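Long-range contact in bilirubin-inducible fluorescent protein UnaG (Anguilla japonica, PDB 4I3B), which binds unconjugated bilirubin with high affinity inside a beta-barrel and, once loaded with it, fluoresces green: residues W9-S14 and T37-Y42. Residues are numbered along the deposited sequence; the frame is centred on the assembly and turned at random. Where two conformers were deposited one is given.
Sequences WKIADS and TTPTLY. With BLR (3-[5-[(Z)-(4-ethenyl-3-methyl-5-oxidanylidene-pyrrol-2-ylidene)methyl]-2-[[5-[(Z)-(3-ethenyl-4-methyl-5-oxidanylidene-pyrrol-2-ylidene)methyl]-3-(3-hydroxy-3-oxopropyl)-4-methyl-1H-pyrrol-2-yl]methyl]-4-methyl-1H-pyrrol-3-yl]propanoic acid), chain G.
Ile-11 N donates a hydrogen bond to Pro-39 O (3.1 Å), bent at the hydrogen (143°) though nearly in line with the C=O, and none comes back, because proline has no N-H; regular pairing stops here. This is the antiparallel seam between the first two strands of a fatty-acid-binding-protein beta-barrel, rejoined after the two helices that lie between them in sequence. Beyond Pro-39 the pairing is regular: Trp-9 N to Leu-41 O and Leu-41 N to Trp-9 O are both hydrogen bonds of 2.9 Å.

Branched, apolar Ile-11 suits the end of this ladder because its two arms divide the work. With CG1 anti to the backbone N (chi1 -157°) in one of its two conformers, CD1 lies against the proline ring, 3.7 Å from Pro-39 CD, while CG2 sits 3.6 Å from Thr-38 CA, the two side chains crossing at about a right angle. An alanine in place of Pro-39 would remove CG and CD, and would probably open a gap beside Ile-11 CD1 and leave the CG1-CD1 arm freer to swing.

Trp-9 and Leu-41 share one face of the sheet, their CB atoms 4.2 Å apart, the indole leading away, its NE1 hydrogen-bonded to Phe-5 O. Apolar Leu-41 suits the wall of a pocket for a largely hydrophobic tetrapyrrole: its CD1 makes a van der Waals contact with bilirubin OB at 3.3 Å.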
loop_
_atom_site.group_PDB
_atom_site.type_symbol
_atom_site.label_atom_id
_atom_site.label_comp_id
_atom_site.label_asym_id
_atom_site.label_seq_id
_atom_site.Cartn_x
_atom_site.Cartn_y
_atom_site.Cartn_z
ATOM N N TRP A 9 -0.065 9.281 8.323
ATOM C CA TRP A 9 -0.693 8.104 8.878
ATOM C C TRP A 9 0.358 7.184 9.502
ATOM O O TRP A 9 1.471 7.053 8.986
ATOM C CB TRP A 9 -1.374 7.310 7.775
ATOM C CG TRP A 9 -2.519 7.964 7.119
ATOM C CD1 TRP A 9 -2.496 8.681 5.940
ATOM C CD2 TRP A 9 -3.861 7.978 7.579
ATOM N NE1 TRP A 9 -3.771 9.111 5.635
ATOM C CE2 TRP A 9 -4.623 8.698 6.630
ATOM C CE3 TRP A 9 -4.507 7.447 8.704
ATOM C CZ2 TRP A 9 -5.999 8.866 6.759
ATOM C CZ3 TRP A 9 -5.882 7.637 8.833
ATOM C CH2 TRP A 9 -6.608 8.324 7.860
ATOM N N LYS A 10 0.019 6.533 10.616
ATOM C CA LYS A 10 0.926 5.626 11.312
ATOM C C LYS A 10 0.223 4.298 11.536
ATOM O O LYS A 10 -0.968 4.269 11.850
ATOM C CB LYS A 10 1.319 6.201 12.698
ATOM C CG LYS A 10 2.093 7.526 12.658
ATOM C CD LYS A 10 2.415 8.015 14.065
ATOM C CE LYS A 10 3.089 6.939 14.881
ATOM N NZ LYS A 10 3.747 7.497 16.095
ATOM N N ILE A 11 0.934 3.190 11.432
ATOM C CA ILE A 11 0.243 1.906 11.516
ATOM C C ILE A 11 -0.349 1.709 12.895
ATOM O O ILE A 11 0.217 2.127 13.901
ATOM C CB ILE A 11 1.113 0.694 11.097
ATOM C CG1 ILE A 11 0.238 -0.484 10.650
ATOM C CG2 ILE A 11 2.020 0.265 12.203
ATOM C CD1 ILE A 11 1.018 -1.601 9.945
ATOM N N ALA A 12 -1.515 1.067 12.897
ATOM C CA ALA A 12 -2.235 0.700 14.098
ATOM C C ALA A 12 -2.299 -0.827 14.269
ATOM O O ALA A 12 -2.142 -1.319 15.377
ATOM C CB ALA A 12 -3.657 1.283 14.048
ATOM N N ASP A 13 -2.570 -1.582 13.207
ATOM C CA ASP A 13 -2.648 -3.037 13.305
ATOM C C ASP A 13 -2.431 -3.668 11.955
ATOM O O ASP A 13 -2.540 -3.020 10.932
ATOM C CB ASP A 13 -3.981 -3.512 13.909
ATOM C CG ASP A 13 -5.175 -2.890 13.254
ATOM O OD1 ASP A 13 -5.300 -3.008 12.014
ATOM O OD2 ASP A 13 -5.995 -2.255 13.976
ATOM N N SER A 14 -2.101 -4.949 11.962
ATOM C CA SER A 14 -1.746 -5.713 10.765
ATOM C C SER A 14 -2.073 -7.194 10.980
ATOM O O SER A 14 -1.694 -7.749 12.026
ATOM C CB SER A 14 -0.236 -5.561 10.514
ATOM O OG SER A 14 0.187 -6.252 9.348
ATOM N N THR A 37 7.071 -4.741 10.347
ATOM C CA THR A 37 7.235 -3.296 10.199
ATOM C C THR A 37 6.123 -2.478 10.852
ATOM O O THR A 37 4.998 -2.941 11.011
ATOM C CB THR A 37 7.331 -2.869 8.708
ATOM O OG1 THR A 37 6.191 -3.332 7.969
ATOM C CG2 THR A 37 8.607 -3.420 8.087
ATOM N N THR A 38 6.464 -1.242 11.196
ATOM C CA THR A 38 5.489 -0.274 11.665
ATOM C C THR A 38 5.617 0.977 10.789
ATOM O O THR A 38 6.244 1.962 11.166
ATOM C CB THR A 38 5.696 0.040 13.147
ATOM O OG1 THR A 38 7.061 0.413 13.345
ATOM C CG2 THR A 38 5.378 -1.201 14.018
ATOM N N PRO A 39 5.033 0.933 9.584
ATOM C CA PRO A 39 5.197 2.021 8.616
ATOM C C PRO A 39 4.508 3.338 8.978
ATOM O O PRO A 39 3.530 3.377 9.720
ATOM C CB PRO A 39 4.568 1.434 7.358
ATOM C CG PRO A 39 3.554 0.417 7.878
ATOM C CD PRO A 39 4.318 -0.213 9.003
ATOM N N THR A 40 5.057 4.419 8.424
ATOM C CA THR A 40 4.458 5.746 8.439
ATOM C C THR A 40 4.266 6.134 6.977
ATOM O O THR A 40 5.162 5.880 6.140
ATOM C CB THR A 40 5.383 6.763 9.116
ATOM O OG1 THR A 40 5.725 6.281 10.414
ATOM C CG2 THR A 40 4.703 8.100 9.259
ATOM N N LEU A 41 3.129 6.752 6.669
ATOM C CA LEU A 41 2.820 7.250 5.332
ATOM C C LEU A 41 2.643 8.747 5.364
ATOM O O LEU A 41 2.053 9.281 6.312
ATOM C CB LEU A 41 1.505 6.669 4.844
ATOM C CG LEU A 41 1.252 5.189 5.048
ATOM C CD1 LEU A 41 -0.150 4.823 4.628
ATOM C CD2 LEU A 41 2.270 4.336 4.344
ATOM N N TYR A 42 3.075 9.411 4.290
ATOM C CA TYR A 42 2.857 10.841 4.101
ATOM C C TYR A 42 2.229 10.955 2.738
ATOM O O TYR A 42 2.898 10.729 1.719
ATOM C CB TYR A 42 4.176 11.618 4.137
ATOM C CG TYR A 42 5.001 11.350 5.365
ATOM C CD1 TYR A 42 4.869 12.145 6.496
ATOM C CD2 TYR A 42 5.896 10.284 5.410
ATOM C CE1 TYR A 42 5.629 11.918 7.638
ATOM C CE2 TYR A 42 6.633 10.021 6.553
ATOM C CZ TYR A 42 6.506 10.838 7.663
ATOM O OH TYR A 42 7.257 10.561 8.781
HETATM C CHA BLR G . 3.366 0.237 2.658
HETATM N NA BLR G . 1.978 1.668 1.102
HETATM C C1A BLR G . 3.154 1.052 1.395
HETATM C C2A BLR G . 4.020 1.199 0.323
HETATM C C3A BLR G . 3.324 1.917 -0.650
HETATM C C4A BLR G . 2.064 2.201 -0.140
HETATM C CMA BLR G . 3.841 2.333 -1.994
HETATM C CAA BLR G . 5.428 0.695 0.250
HETATM C CBA BLR G . 5.562 -0.529 -0.566
HETATM C CGA BLR G . 6.961 -1.019 -0.676
HETATM O O1A BLR G . 7.820 -0.756 0.215
HETATM O O2A BLR G . 7.250 -1.683 -1.736
HETATM C CHB BLR G . 1.030 2.964 -0.860
HETATM N NB BLR G . -0.477 3.541 0.991
HETATM C C1B BLR G . -0.094 3.577 -0.368
HETATM C C2B BLR G . -1.066 4.299 -1.085
HETATM C C3B BLR G . -1.991 4.735 -0.310
HETATM C C4B BLR G . -1.784 4.302 1.133
HETATM C CMB BLR G . -0.971 4.524 -2.582
HETATM O OB BLR G . -2.369 4.464 2.147
HETATM C CAB BLR G . -3.174 5.553 -0.676
HETATM C CBB BLR G . -4.129 5.972 0.208
HETATM N NC BLR G . 7.275 -3.246 3.359
HETATM C C1C BLR G . 8.701 -3.635 3.779
HETATM C C2C BLR G . 8.938 -4.812 2.897
HETATM C C3C BLR G . 7.927 -5.056 2.135
HETATM C C4C BLR G . 6.883 -4.169 2.325
HETATM C CMC BLR G . 10.252 -5.515 2.945
HETATM O OC BLR G . 9.359 -3.103 4.629
HETATM C CAC BLR G . 7.840 -6.112 1.111
HETATM C CBC BLR G . 8.373 -7.347 1.277
HETATM C CHD BLR G . 5.680 -4.117 1.700
HETATM N ND BLR G . 4.730 -1.851 2.417
HETATM C C1D BLR G . 4.675 -3.047 1.803
HETATM C C2D BLR G . 3.343 -3.141 1.171
HETATM C C3D BLR G . 2.653 -1.989 1.446
HETATM C C4D BLR G . 3.525 -1.099 2.233
HETATM C CMD BLR G . 2.895 -4.341 0.405
HETATM C CAD BLR G . 1.264 -1.673 0.961
HETATM C CBD BLR G . 0.248 -1.922 2.058
HETATM C CGD BLR G . 0.159 -0.758 2.976
HETATM O O1D BLR G . 0.394 -0.924 4.186
HETATM O O2D BLR G . -0.187 0.375 2.565
#